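Putative lipoprotein (Bacteroides ovatus, PDB 3OQQ) is of unknown function but is a putative calcium-binding lipoprotein, probably acting outside the cytoplasm at the cell envelope. Local coordinates at residues 74-79 / 101-106; 172-177 / 314-319. All blocks are in the same frame, centred on the assembly; numbering follows the deposited sequence.

Interaction 1: residues 74-79 / 101-106; sequences KEFALS and VTLALP
An aromatic side chain, that of F76, occupies a splayed edge between the neighbouring antiparallel strands 71-80 and 96-104, packing on the backbone of residues 102-104 and on the side chains of V101 and L103. The strands still pair next to the contact, S79 with S100, but their short segments run at 149° to each other. Their CA atoms are 5.3 Å apart at L78 and V101 and 8.2 Å apart at K74 and P106, and the F76 ring and a water lie between them. Strand 59-65 bonds the far side of 71-80, F76 pairing with V60, and strand 46-54 that of 96-104, V101 pairing with L49.

With CG anti to its own carbonyl carbon (chi1 -73°), the F76 ring is carried toward 101-106. L103 CD2 sits over one face, 4.2 Å from the F76 ring centroid and 17° off the normal, a CH-π contact in which the two side chains cross at about a right angle. The carbonyl O of A104 approaches the ring edge near its plane, 3.4 Å from CZ of F76, where the weakly positive ring hydrogens suit it. At the root of the side chain V101 CG2 meets F76 CB at 3.6 Å, and L78 CD2 rests against V101 CB. At the wide end the apolar methylenes of K74 lie along P106, K74 CD 3.9 Å from P106 CG, which an extended lysine allows while its amine reaches on past the contact.

A water bridges A77 O and T102 N, its leg to A77 O unusually short. The chemistry implies segments joined by apolar contact, ring C-H to carbonyl approach and a water bridge, while neighbouring strands provide the regular bonds.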
loop_
_atom_site.group_PDB
_atom_site.type_symbol
_atom_site.label_atom_id
_atom_site.label_comp_id
_atom_site.label_asym_id
_atom_site.label_seq_id
_atom_site.Cartn_x
_atom_site.Cartn_y
_atom_site.Cartn_z
ATOM N N LYS A 74 -12.864 -11.690 -20.323
ATOM C CA LYS A 74 -13.888 -10.807 -20.861
ATOM C C LYS A 74 -13.602 -9.381 -20.391
ATOM O O LYS A 74 -13.352 -9.149 -19.208
ATOM C CB LYS A 74 -15.324 -11.226 -20.515
ATOM C CG LYS A 74 -16.319 -10.474 -21.406
ATOM C CD LYS A 74 -17.767 -10.641 -21.038
ATOM C CE LYS A 74 -18.613 -9.749 -21.923
ATOM N NZ LYS A 74 -20.060 -9.939 -21.670
ATOM N N GLU A 75 -13.621 -8.444 -21.336
ATOM C CA GLU A 75 -13.384 -7.028 -21.113
ATOM C C GLU A 75 -14.676 -6.338 -20.664
ATOM O O GLU A 75 -15.747 -6.587 -21.226
ATOM C CB GLU A 75 -12.852 -6.416 -22.412
ATOM C CG GLU A 75 -12.274 -5.017 -22.293
ATOM C CD GLU A 75 -11.719 -4.511 -23.614
ATOM O OE1 GLU A 75 -12.528 -4.159 -24.502
ATOM O OE2 GLU A 75 -10.477 -4.484 -23.769
ATOM N N PHE A 76 -14.568 -5.474 -19.647
ATOM C CA PHE A 76 -15.686 -4.700 -19.104
ATOM C C PHE A 76 -15.335 -3.234 -18.999
ATOM O O PHE A 76 -14.267 -2.880 -18.500
ATOM C CB PHE A 76 -16.102 -5.228 -17.721
ATOM C CG PHE A 76 -16.838 -6.543 -17.761
ATOM C CD1 PHE A 76 -18.214 -6.581 -17.949
ATOM C CD2 PHE A 76 -16.150 -7.746 -17.643
ATOM C CE1 PHE A 76 -18.890 -7.799 -17.998
ATOM C CE2 PHE A 76 -16.830 -8.960 -17.672
ATOM C CZ PHE A 76 -18.195 -8.980 -17.843
ATOM N N ALA A 77 -16.247 -2.377 -19.457
ATOM C CA ALA A 77 -16.084 -0.929 -19.383
ATOM C C ALA A 77 -16.334 -0.473 -17.953
ATOM O O ALA A 77 -17.135 -1.085 -17.243
ATOM C CB ALA A 77 -17.055 -0.239 -20.344
ATOM N N LEU A 78 -15.624 0.574 -17.516
ATOM C CA LEU A 78 -15.809 1.137 -16.180
ATOM C C LEU A 78 -16.750 2.345 -16.224
ATOM O O LEU A 78 -16.780 3.074 -17.218
ATOM C CB LEU A 78 -14.460 1.527 -15.540
ATOM C CG LEU A 78 -13.563 0.362 -15.095
ATOM C CD1 LEU A 78 -12.202 0.855 -14.699
ATOM C CD2 LEU A 78 -14.202 -0.435 -13.977
ATOM N N SER A 79 -17.523 2.534 -15.151
ATOM C CA SER A 79 -18.438 3.664 -14.973
ATOM C C SER A 79 -17.949 4.556 -13.810
ATOM O O SER A 79 -17.369 4.034 -12.851
ATOM C CB SER A 79 -19.870 3.184 -14.711
ATOM O OG SER A 79 -20.285 2.166 -15.606
ATOM N N VAL A 101 -18.141 -1.362 -11.970
ATOM C CA VAL A 101 -18.196 -2.360 -13.034
ATOM C C VAL A 101 -19.392 -3.252 -12.769
ATOM O O VAL A 101 -19.710 -3.517 -11.614
ATOM C CB VAL A 101 -16.857 -3.155 -13.147
ATOM C CG1 VAL A 101 -16.652 -4.123 -11.978
ATOM C CG2 VAL A 101 -16.740 -3.881 -14.475
ATOM N N THR A 102 -20.070 -3.678 -13.828
ATOM C CA THR A 102 -21.181 -4.614 -13.721
ATOM C C THR A 102 -20.721 -5.873 -14.424
ATOM O O THR A 102 -20.542 -5.887 -15.634
ATOM C CB THR A 102 -22.485 -4.019 -14.241
ATOM O OG1 THR A 102 -22.811 -2.923 -13.387
ATOM C CG2 THR A 102 -23.636 -5.031 -14.216
ATOM N N LEU A 103 -20.431 -6.900 -13.634
ATOM C CA LEU A 103 -19.964 -8.168 -14.167
ATOM C C LEU A 103 -21.151 -9.030 -14.604
ATOM O O LEU A 103 -22.241 -8.956 -14.027
ATOM C CB LEU A 103 -19.125 -8.907 -13.110
ATOM C CG LEU A 103 -17.878 -8.194 -12.563
ATOM C CD1 LEU A 103 -17.278 -9.000 -11.434
ATOM C CD2 LEU A 103 -16.829 -7.927 -13.669
ATOM N N ALA A 104 -20.917 -9.860 -15.614
ATOM C CA ALA A 104 -21.877 -10.829 -16.137
ATOM C C ALA A 104 -21.095 -12.011 -16.641
ATOM O O ALA A 104 -19.998 -11.847 -17.201
ATOM C CB ALA A 104 -22.735 -10.218 -17.247
ATOM N N LEU A 105 -21.618 -13.198 -16.386
ATOM C CA LEU A 105 -20.988 -14.450 -16.781
ATOM C C LEU A 105 -21.352 -14.859 -18.219
ATOM O O LEU A 105 -22.530 -15.127 -18.502
ATOM C CB LEU A 105 -21.413 -15.552 -15.800
ATOM C CG LEU A 105 -20.365 -16.352 -15.069
ATOM C CD1 LEU A 105 -19.308 -15.465 -14.426
ATOM C CD2 LEU A 105 -21.015 -17.213 -14.029
ATOM N N PRO A 106 -20.336 -14.990 -19.127
ATOM C CA PRO A 106 -20.613 -15.482 -20.490
ATOM C C PRO A 106 -21.202 -16.892 -20.440
ATOM O O PRO A 106 -21.057 -17.577 -19.429
ATOM C CB PRO A 106 -19.223 -15.470 -21.148
ATOM C CG PRO A 106 -18.453 -14.468 -20.362
ATOM C CD PRO A 106 -18.893 -14.727 -18.960
HETATM O O HOH W 1 -19.061 -2.381 -16.387
#

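Interaction 2: residues 172-177 / 314-319; sequences GKEELL and AERDAQ
The carbonyl O of G172 lies over one face of the R316 guanidinium, 4.1 Å from R316 NH2, at the start of a contact in which helix 314-328 packs against strand 173-184 and is tied to it by an end-on, two-pronged salt bridge. The strand runs between strands 150-161 and 298-307, and its E174 and L176 face the helix. Strand and helix segments run at 24° to each other with axes 10.4 Å apart, a separation that long side chains must span. The positive phi of G172 (53°) is one that glycine adopts easily. K173 adds only its backbone, with CA near R316 NH2, while its amine leads away toward E309 in a weak, long ion pair.

E174 carries the contact. Its chain bends at chi2 (66°), bringing the carboxylate edge to edge with the guanidinium, the planes nearly coplanar. R316 NH1 donates to E174 OE1 at 2.6 Å, almost straight, and R316 NH2 donates to E174 OE2, also at 2.6 Å; both oxygens use their syn lone pairs. R316 NE and NH2 also donate to the carbonyls of V170 and G171, which fixes the guanidinium's rotation, and H162 NE2 bonds E174 OE2. Paired charges and these partners together satisfy the polar atoms at this buried site.

Past E174, L176 adds an apolar patch against F323 and L326. Q319, whose NE2 is held by the carbonyls of Y204 and K308, lies beside the bridge: its CG is 3.9 Å from E174 OE1, and its OE1 takes a weak bond of 3.0 Å from R316 NH1.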
loop_
_atom_site.group_PDB
_atom_site.type_symbol
_atom_site.label_atom_id
_atom_site.label_comp_id
_atom_site.label_asym_id
_atom_site.label_seq_id
_atom_site.Cartn_x
_atom_site.Cartn_y
_atom_site.Cartn_z
ATOM N N GLY A 172 -20.083 -14.251 9.774
ATOM C CA GLY A 172 -18.675 -14.535 9.517
ATOM C C GLY A 172 -17.746 -13.433 9.994
ATOM O O GLY A 172 -17.971 -12.835 11.056
ATOM N N LYS A 173 -16.705 -13.140 9.203
ATOM C CA LYS A 173 -15.741 -12.088 9.547
ATOM C C LYS A 173 -14.945 -11.642 8.336
ATOM O O LYS A 173 -15.069 -12.227 7.262
ATOM C CB LYS A 173 -14.784 -12.536 10.675
ATOM C CG LYS A 173 -13.913 -13.748 10.366
ATOM C CD LYS A 173 -13.530 -14.446 11.654
ATOM C CE LYS A 173 -12.554 -15.565 11.425
ATOM N NZ LYS A 173 -12.022 -16.092 12.711
ATOM N N GLU A 174 -14.145 -10.576 8.518
ATOM C CA GLU A 174 -13.231 -10.020 7.525
ATOM C C GLU A 174 -11.838 -10.229 8.025
ATOM O O GLU A 174 -11.599 -10.302 9.237
ATOM C CB GLU A 174 -13.465 -8.518 7.287
ATOM C CG GLU A 174 -14.804 -8.122 6.720
ATOM C CD GLU A 174 -15.990 -8.373 7.626
ATOM O OE1 GLU A 174 -15.997 -7.862 8.770
ATOM O OE2 GLU A 174 -16.906 -9.108 7.196
ATOM N N GLU A 175 -10.919 -10.311 7.093
ATOM C CA GLU A 175 -9.498 -10.419 7.342
ATOM C C GLU A 175 -8.818 -9.399 6.508
ATOM O O GLU A 175 -9.296 -9.062 5.431
ATOM C CB GLU A 175 -8.980 -11.805 6.989
ATOM C CG GLU A 175 -8.934 -12.748 8.164
ATOM C CD GLU A 175 -8.193 -14.024 7.840
ATOM O OE1 GLU A 175 -7.160 -13.954 7.129
ATOM O OE2 GLU A 175 -8.640 -15.093 8.317
ATOM N N LEU A 176 -7.714 -8.908 7.005
ATOM C CA LEU A 176 -6.864 -7.950 6.332
ATOM C C LEU A 176 -5.472 -8.520 6.345
ATOM O O LEU A 176 -5.000 -8.944 7.401
ATOM C CB LEU A 176 -6.919 -6.588 7.054
ATOM C CG LEU A 176 -6.183 -5.441 6.393
ATOM C CD1 LEU A 176 -6.999 -4.227 6.449
ATOM C CD2 LEU A 176 -4.824 -5.178 7.047
ATOM N N LEU A 177 -4.849 -8.601 5.176
ATOM C CA LEU A 177 -3.462 -9.002 5.049
ATOM C C LEU A 177 -2.693 -7.834 4.424
ATOM O O LEU A 177 -2.975 -7.444 3.275
ATOM C CB LEU A 177 -3.283 -10.298 4.230
ATOM C CG LEU A 177 -1.858 -10.871 4.155
ATOM C CD1 LEU A 177 -1.438 -11.442 5.513
ATOM C CD2 LEU A 177 -1.783 -11.982 3.102
ATOM N N ALA A 314 -26.179 -2.423 13.152
ATOM C CA ALA A 314 -25.556 -1.216 12.604
ATOM C C ALA A 314 -24.028 -1.279 12.704
ATOM O O ALA A 314 -23.348 -0.970 11.726
ATOM C CB ALA A 314 -26.076 0.016 13.332
ATOM N N GLU A 315 -23.509 -1.713 13.878
ATOM C CA GLU A 315 -22.087 -1.865 14.199
ATOM C C GLU A 315 -21.403 -2.913 13.297
ATOM O O GLU A 315 -20.219 -2.750 12.985
ATOM C CB GLU A 315 -21.901 -2.231 15.681
ATOM N N ARG A 316 -22.138 -3.972 12.878
ATOM C CA ARG A 316 -21.612 -5.002 11.976
ATOM C C ARG A 316 -21.412 -4.408 10.581
ATOM O O ARG A 316 -20.394 -4.675 9.936
ATOM C CB ARG A 316 -22.543 -6.227 11.921
ATOM C CG ARG A 316 -22.181 -7.270 10.850
ATOM C CD ARG A 316 -20.897 -8.009 11.164
ATOM N NE ARG A 316 -20.496 -8.908 10.083
ATOM C CZ ARG A 316 -19.301 -8.888 9.502
ATOM N NH1 ARG A 316 -18.379 -8.014 9.895
ATOM N NH2 ARG A 316 -19.017 -9.745 8.529
ATOM N N ASP A 317 -22.383 -3.588 10.131
ATOM C CA ASP A 317 -22.329 -2.900 8.846
ATOM C C ASP A 317 -21.182 -1.915 8.864
ATOM O O ASP A 317 -20.510 -1.757 7.851
ATOM C CB ASP A 317 -23.660 -2.179 8.556
ATOM C CG ASP A 317 -24.830 -3.105 8.276
ATOM O OD1 ASP A 317 -24.712 -3.955 7.368
ATOM O OD2 ASP A 317 -25.872 -2.960 8.948
ATOM N N ALA A 318 -20.928 -1.294 10.044
ATOM C CA ALA A 318 -19.843 -0.342 10.269
ATOM C C ALA A 318 -18.486 -1.036 10.188
ATOM O O ALA A 318 -17.546 -0.448 9.656
ATOM C CB ALA A 318 -20.001 0.329 11.619
ATOM N N GLN A 319 -18.390 -2.281 10.723
ATOM C CA GLN A 319 -17.172 -3.089 10.736
ATOM C C GLN A 319 -16.757 -3.503 9.316
ATOM O O GLN A 319 -15.589 -3.359 8.940
ATOM C CB GLN A 319 -17.395 -4.340 11.597
ATOM C CG GLN A 319 -16.152 -5.234 11.713
ATOM C CD GLN A 319 -16.394 -6.473 12.528
ATOM O OE1 GLN A 319 -17.507 -7.003 12.589
ATOM N NE2 GLN A 319 -15.340 -7.008 13.120
#

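How the interactions relate
Interactions 1 and 2 come in series along the chain, the first closing before the second opens. Their centres are 27 Å apart and their nearest atoms about 18 Å apart, so they do not touch, although both involve strands of the same extended antiparallel network. They differ in kind: interaction 1 joins two strands largely through apolar side chains in a partly buried setting, whereas interaction 2 fastens a helix to a strand through a buried ion pair. No active site is known. A bound calcium ion lies about 14 Å from G172, and none of the residues in either contact is among the calcium ligands.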